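Local coordinates for uncharacterized protein PA2218 (PDB 2HDW) that is uncharacterized, but adopts an alpha/beta hydrolase fold and probably acts as a hydrolase, its natural substrate unknown, at residues Thr325-Ala330 / Lys334-Val339; Leu311-Gly314 / Ser319-Phe322. One frame throughout, in Å; residues are numbered along the deposited sequence.

Contact 1 of 2, residues Thr325-Ala330 / Lys334-Val339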
ATOM      1  N   THR A 325      -0.413 -10.654  14.385  1.00  7.93           N
ATOM      2  CA  THR A 325      -1.607 -11.429  14.063  1.00 10.43           C
ATOM      3  C   THR A 325      -1.370 -12.149  12.733  1.00 10.85           C
ATOM      4  O   THR A 325      -1.614 -13.347  12.611  1.00 10.32           O
ATOM      5  CB  THR A 325      -2.864 -10.513  13.939  1.00 11.21           C
ATOM      6  OG1 THR A 325      -3.226 -10.017  15.235  1.00 18.59           O
ATOM      7  CG2 THR A 325      -4.050 -11.281  13.359  1.00 10.40           C
ATOM      8  N   ALA A 326      -0.877 -11.414  11.739  1.00 11.68           N
ATOM      9  CA  ALA A 326      -0.615 -11.995  10.428  1.00 10.64           C
ATOM     10  C   ALA A 326       0.451 -13.086  10.521  1.00  9.99           C
ATOM     11  O   ALA A 326       0.320 -14.145   9.907  1.00  9.07           O
ATOM     12  CB  ALA A 326      -0.179 -10.905   9.447  1.00  9.49           C
ATOM     13  N   TYR A 327       1.503 -12.833  11.294  1.00  9.71           N
ATOM     14  CA  TYR A 327       2.565 -13.816  11.454  1.00  9.89           C
ATOM     15  C   TYR A 327       2.017 -15.107  12.057  1.00 10.93           C
ATOM     16  O   TYR A 327       2.347 -16.196  11.597  1.00 11.93           O
ATOM     17  CB  TYR A 327       3.675 -13.267  12.347  1.00 10.08           C
ATOM     18  CG  TYR A 327       4.762 -14.272  12.658  1.00 10.99           C
ATOM     19  CD1 TYR A 327       5.730 -14.606  11.710  1.00 11.80           C
ATOM     20  CD2 TYR A 327       4.823 -14.890  13.906  1.00 12.46           C
ATOM     21  CE1 TYR A 327       6.737 -15.532  11.998  1.00 11.37           C
ATOM     22  CE2 TYR A 327       5.821 -15.816  14.210  1.00 14.25           C
ATOM     23  CZ  TYR A 327       6.775 -16.130  13.253  1.00 15.04           C
ATOM     24  OH  TYR A 327       7.776 -17.019  13.565  1.00 14.18           O
ATOM     25  N   ALA A 328       1.176 -14.988  13.082  1.00 12.69           N
ATOM     26  CA  ALA A 328       0.610 -16.172  13.726  1.00 12.36           C
ATOM     27  C   ALA A 328      -0.303 -16.933  12.777  1.00 13.16           C
ATOM     28  O   ALA A 328      -0.350 -18.169  12.804  1.00 12.62           O
ATOM     29  CB  ALA A 328      -0.162 -15.777  14.981  1.00 13.67           C
ATOM     30  N   ALA A 329      -1.022 -16.192  11.937  1.00 11.65           N
ATOM     31  CA  ALA A 329      -1.942 -16.784  10.972  1.00 11.07           C
ATOM     32  C   ALA A 329      -1.237 -17.455   9.802  1.00 10.79           C
ATOM     33  O   ALA A 329      -1.755 -18.416   9.231  1.00  9.12           O
ATOM     34  CB  ALA A 329      -2.892 -15.718  10.445  1.00 13.49           C
ATOM     35  N   ALA A 330      -0.060 -16.947   9.447  1.00 10.88           N
ATOM     36  CA  ALA A 330       0.711 -17.477   8.323  1.00 11.08           C
ATOM     37  C   ALA A 330       1.385 -18.816   8.607  1.00 12.54           C
ATOM     38  O   ALA A 330       1.411 -19.284   9.741  1.00 12.48           O
ATOM     39  CB  ALA A 330       1.760 -16.458   7.897  1.00  6.81           C
ATOM     40  N   LYS A 334       8.143 -18.213   7.145  1.00 11.64           N
ATOM     41  CA  LYS A 334       7.716 -16.883   7.567  1.00 11.49           C
ATOM     42  C   LYS A 334       8.674 -16.299   8.597  1.00 12.43           C
ATOM     43  O   LYS A 334       9.339 -17.032   9.330  1.00 12.87           O
ATOM     44  CB  LYS A 334       6.307 -16.938   8.168  1.00  8.53           C
ATOM     45  CG  LYS A 334       6.179 -17.832   9.407  1.00 11.47           C
ATOM     46  CD  LYS A 334       4.756 -17.811   9.971  1.00 10.30           C
ATOM     47  CE  LYS A 334       4.620 -18.719  11.190  1.00 13.68           C
ATOM     48  NZ  LYS A 334       3.242 -18.710  11.783  1.00  9.82           N
ATOM     49  N   GLU A 335       8.758 -14.975   8.636  1.00 12.11           N
ATOM     50  CA  GLU A 335       9.608 -14.315   9.612  1.00 12.16           C
ATOM     51  C   GLU A 335       9.039 -12.972  10.016  1.00 11.41           C
ATOM     52  O   GLU A 335       8.612 -12.186   9.171  1.00 10.24           O
ATOM     53  CB  GLU A 335      11.027 -14.082   9.079  1.00 13.12           C
ATOM     54  CG  GLU A 335      11.923 -13.424  10.135  1.00 15.96           C
ATOM     55  CD  GLU A 335      13.259 -12.952   9.595  1.00 16.98           C
ATOM     56  OE1 GLU A 335      13.818 -13.625   8.704  1.00 15.50           O
ATOM     57  OE2 GLU A 335      13.757 -11.911  10.073  1.00 16.51           O
ATOM     58  N   LEU A 336       9.028 -12.724  11.319  1.00 11.26           N
ATOM     59  CA  LEU A 336       8.572 -11.448  11.845  1.00 11.81           C
ATOM     60  C   LEU A 336       9.836 -10.731  12.309  1.00  9.23           C
ATOM     61  O   LEU A 336      10.491 -11.156  13.256  1.00  9.41           O
ATOM     62  CB  LEU A 336       7.608 -11.649  13.017  1.00 11.65           C
ATOM     63  CG  LEU A 336       7.270 -10.377  13.804  1.00 13.12           C
ATOM     64  CD1 LEU A 336       6.896  -9.241  12.854  1.00  9.14           C
ATOM     65  CD2 LEU A 336       6.128 -10.676  14.777  1.00 13.97           C
ATOM     66  N   LEU A 337      10.187  -9.656  11.616  1.00  8.99           N
ATOM     67  CA  LEU A 337      11.380  -8.886  11.938  1.00  8.93           C
ATOM     68  C   LEU A 337      10.995  -7.588  12.635  1.00  9.85           C
ATOM     69  O   LEU A 337      10.352  -6.724  12.043  1.00  8.25           O
ATOM     70  CB  LEU A 337      12.147  -8.577  10.649  1.00  8.43           C
ATOM     71  CG  LEU A 337      13.453  -7.789  10.725  1.00  9.68           C
ATOM     72  CD1 LEU A 337      14.470  -8.515  11.606  1.00  7.12           C
ATOM     73  CD2 LEU A 337      13.998  -7.620   9.306  1.00  8.30           C
ATOM     74  N   ILE A 338      11.403  -7.454  13.894  1.00 10.96           N
ATOM     75  CA  ILE A 338      11.098  -6.263  14.677  1.00 10.67           C
ATOM     76  C   ILE A 338      12.275  -5.287  14.660  1.00 12.27           C
ATOM     77  O   ILE A 338      13.409  -5.669  14.942  1.00 11.93           O
ATOM     78  CB  ILE A 338      10.779  -6.646  16.147  1.00 11.67           C
ATOM     79  CG1 ILE A 338       9.559  -7.577  16.191  1.00  9.74           C
ATOM     80  CG2 ILE A 338      10.529  -5.398  16.978  1.00  8.89           C
ATOM     81  CD1 ILE A 338       8.303  -7.008  15.537  1.00  8.36           C
ATOM     82  N   VAL A 339      12.005  -4.032  14.310  1.00 10.25           N
ATOM     83  CA  VAL A 339      13.042  -3.008  14.278  1.00 11.62           C
ATOM     84  C   VAL A 339      13.055  -2.323  15.637  1.00 12.03           C
ATOM     85  O   VAL A 339      12.112  -1.608  15.992  1.00 12.48           O
ATOM     86  CB  VAL A 339      12.763  -1.961  13.184  1.00 12.93           C
ATOM     87  CG1 VAL A 339      13.811  -0.855  13.241  1.00 12.75           C
ATOM     88  CG2 VAL A 339      12.768  -2.636  11.813  1.00 12.22           C
TER
HETATM   89  O   HOH W   1       9.377 -18.288  11.810  1.00 18.81           O

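Contact 2 of 2, residues Leu311-Gly314 / Ser319-Phe322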
ATOM      1  N   LEU A 311       7.618 -10.221   7.425  1.00  9.32           N
ATOM      2  CA  LEU A 311       6.847  -9.092   7.925  1.00 10.13           C
ATOM      3  C   LEU A 311       7.793  -8.246   8.771  1.00 10.59           C
ATOM      4  O   LEU A 311       8.420  -8.750   9.701  1.00 12.48           O
ATOM      5  CB  LEU A 311       5.659  -9.579   8.758  1.00  8.19           C
ATOM      6  CG  LEU A 311       4.712 -10.533   8.018  1.00 10.35           C
ATOM      7  CD1 LEU A 311       5.144 -11.965   8.298  1.00  9.78           C
ATOM      8  CD2 LEU A 311       3.269 -10.333   8.491  1.00  8.91           C
ATOM      9  N   ILE A 312       7.903  -6.965   8.431  1.00 10.61           N
ATOM     10  CA  ILE A 312       8.794  -6.041   9.129  1.00 10.08           C
ATOM     11  C   ILE A 312       7.971  -5.026   9.921  1.00 11.76           C
ATOM     12  O   ILE A 312       6.990  -4.500   9.411  1.00 10.60           O
ATOM     13  CB  ILE A 312       9.690  -5.298   8.104  1.00  8.87           C
ATOM     14  CG1 ILE A 312      10.388  -6.323   7.204  1.00  9.59           C
ATOM     15  CG2 ILE A 312      10.712  -4.417   8.823  1.00 10.46           C
ATOM     16  CD1 ILE A 312      11.300  -5.724   6.141  1.00  6.32           C
ATOM     17  N   HIS A 313       8.369  -4.742  11.160  1.00 10.16           N
ATOM     18  CA  HIS A 313       7.609  -3.799  11.976  1.00 10.21           C
ATOM     19  C   HIS A 313       8.421  -3.150  13.097  1.00 11.10           C
ATOM     20  O   HIS A 313       9.267  -3.794  13.729  1.00 11.55           O
ATOM     21  CB  HIS A 313       6.386  -4.501  12.585  1.00 10.93           C
ATOM     22  CG  HIS A 313       5.152  -3.653  12.607  1.00 11.84           C
ATOM     23  ND1 HIS A 313       4.009  -3.983  11.911  1.00 11.19           N
ATOM     24  CD2 HIS A 313       4.900  -2.461  13.199  1.00 11.60           C
ATOM     25  CE1 HIS A 313       3.107  -3.030  12.068  1.00  9.49           C
ATOM     26  NE2 HIS A 313       3.622  -2.094  12.844  1.00 12.06           N
ATOM     27  N   GLY A 314       8.156  -1.868  13.331  1.00  9.25           N
ATOM     28  CA  GLY A 314       8.842  -1.143  14.380  1.00 10.44           C
ATOM     29  C   GLY A 314       8.389  -1.616  15.748  1.00 13.07           C
ATOM     30  O   GLY A 314       7.201  -1.868  15.973  1.00 14.31           O
ATOM     31  N   SER A 319       0.835  -0.068  15.716  1.00 10.94           N
ATOM     32  CA  SER A 319       0.292  -1.060  14.798  1.00 12.37           C
ATOM     33  C   SER A 319       1.053  -2.380  14.759  1.00 11.62           C
ATOM     34  O   SER A 319       0.726  -3.257  13.961  1.00 10.13           O
ATOM     35  CB  SER A 319       0.297  -0.469  13.398  1.00 11.40           C
ATOM     36  OG  SER A 319       1.611  -0.025  13.111  1.00 10.34           O
ATOM     37  N   ARG A 320       2.064  -2.526  15.604  1.00 12.13           N
ATOM     38  CA  ARG A 320       2.851  -3.752  15.579  1.00 11.86           C
ATOM     39  C   ARG A 320       2.010  -5.012  15.699  1.00 11.55           C
ATOM     40  O   ARG A 320       2.346  -6.046  15.117  1.00 11.56           O
ATOM     41  CB  ARG A 320       3.905  -3.748  16.685  1.00 12.52           C
ATOM     42  CG  ARG A 320       4.872  -4.923  16.585  1.00 16.99           C
ATOM     43  CD  ARG A 320       5.903  -4.910  17.700  1.00 21.40           C
ATOM     44  NE  ARG A 320       5.282  -5.109  19.003  1.00 26.48           N
ATOM     45  CZ  ARG A 320       5.939  -5.094  20.159  1.00 30.85           C
ATOM     46  NH1 ARG A 320       7.253  -4.888  20.175  1.00 28.04           N
ATOM     47  NH2 ARG A 320       5.281  -5.285  21.300  1.00 31.35           N
ATOM     48  N   TYR A 321       0.912  -4.936  16.441  1.00  9.67           N
ATOM     49  CA  TYR A 321       0.077  -6.112  16.626  1.00 10.48           C
ATOM     50  C   TYR A 321      -0.497  -6.679  15.326  1.00  9.43           C
ATOM     51  O   TYR A 321      -0.741  -7.883  15.235  1.00  9.84           O
ATOM     52  CB  TYR A 321      -1.042  -5.823  17.630  1.00 10.49           C
ATOM     53  CG  TYR A 321      -2.193  -5.000  17.109  1.00  9.98           C
ATOM     54  CD1 TYR A 321      -3.337  -5.615  16.601  1.00 11.50           C
ATOM     55  CD2 TYR A 321      -2.174  -3.608  17.191  1.00 10.15           C
ATOM     56  CE1 TYR A 321      -4.438  -4.869  16.200  1.00 13.32           C
ATOM     57  CE2 TYR A 321      -3.268  -2.850  16.792  1.00 13.68           C
ATOM     58  CZ  TYR A 321      -4.397  -3.489  16.301  1.00 13.65           C
ATOM     59  OH  TYR A 321      -5.485  -2.751  15.917  1.00 17.40           O
ATOM     60  N   PHE A 322      -0.707  -5.834  14.317  1.00  9.49           N
ATOM     61  CA  PHE A 322      -1.235  -6.330  13.042  1.00 10.16           C
ATOM     62  C   PHE A 322      -0.312  -7.386  12.435  1.00  9.06           C
ATOM     63  O   PHE A 322      -0.775  -8.412  11.932  1.00 11.30           O
ATOM     64  CB  PHE A 322      -1.417  -5.187  12.037  1.00 10.48           C
ATOM     65  CG  PHE A 322      -2.582  -4.286  12.342  1.00 10.22           C
ATOM     66  CD1 PHE A 322      -3.876  -4.794  12.403  1.00 12.80           C
ATOM     67  CD2 PHE A 322      -2.388  -2.925  12.555  1.00 13.02           C
ATOM     68  CE1 PHE A 322      -4.966  -3.958  12.670  1.00 13.18           C
ATOM     69  CE2 PHE A 322      -3.471  -2.077  12.824  1.00 13.66           C
ATOM     70  CZ  PHE A 322      -4.763  -2.600  12.880  1.00 12.95           C
TER

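Contact 1 of 2, residues Thr325-Ala330 / Lys334-Val339
In the second half of a beta-alpha-beta unit, the last turn of helix 320-329 lies over the start of strand 334-339, and Y327 and K334 carry most of the contact between them. The short axes run nearly antiparallel, 8.8 Å apart, as expected where a helix hands over to the next strand through the four-residue turn 330-333. K334 sends its ammonium group to the helix end: NZ donates to Y327 O at 2.7 Å and to A330 O at 2.8 Å. NZ approaches Y327 O at a C=O...N angle of 154°, tilted from the carbonyl plane; the second reaches its carbonyl from above the plane. Because the C-terminal end of a helix carries partial negative charge, this position probably favours the protonated amine.

On its way there the lysine, fully extended beyond CG, crosses the Y327 side chain at about a right angle. Its CE packs over one face of the ring, and NZ lies 4.5 Å from the Y327 ring centroid, only 5° off the normal, a cation-pi geometry. L336 takes the opposite face, with CB 4.0 Å from that centroid, so the ring is sandwiched between two residues of one strand face. Y327 CG stands anti to its own N (chi1 175°), which points the ring at the strand. A water accepts from Y327 OH and donates to K334 O, tying the phenol to the strand backbone. A330 CB adds an apolar touch on K334 CD at 3.9 Å. The arrangement is the helix-to-strand half of the last right-handed beta-alpha-beta crossover of the alpha/beta hydrolase sheet.

Contact 2 of 2, residues Leu311-Gly314 / Ser319-Phe322
H313, near the end of strand 309-314, faces the first turn of helix 320-329 with its CA 6.0 Å from R320 CA, and F322 N bonds back to S319 O at 3.0 Å. The imidazole bridges this gap. Its face receives R320 CA, which sits 3.4 Å from the H313 ring centroid and 16° off the normal, a close CH-pi contact made by the backbone. At the ring edge and in its plane, H313 NE2 and S319 OG are hydrogen-bonded at 2.9 Å; either may be the donor, and the hydroxyl position is less certain than the rest. The other nitrogen, ND1, bonds to S323 OG one turn further along the helix; if the less certain S319 bond is real as well, both ring nitrogens are engaged, which would fix the rotation of the imidazole.

The contact is the first half of a beta-alpha-beta unit in the alpha/beta hydrolase fold, where the strand leads through the loop 315-319 into the helix. R320 CG is anti to its N (chi1 -172°), and this carries the aliphatic chain past the strand end: R320 CD lies 3.7 Å from G314 O, while CB packs on H313 CD2 at 3.8 Å.

Contact 2 comes first along the chain and closes before contact 1 opens; together they cover the unit strand 309-314, helix 320-329, strand 334-339. Their centres are 8 Å apart. Contact 2 holds the N-terminal turn of the helix to the first strand, and contact 1 holds its C-terminal turn to the second, so the helix is fastened at both ends. The strands are parallel neighbours, with probable hydrogen bonds from L337 N to L311 O and from V339 N to H313 O, both 2.8 Å. Between the two sites A326 CB packs on L311 CD2 at 3.6 Å. The unit thereby completes one margin of the eight-stranded sheet, where 334-339 is the outermost strand.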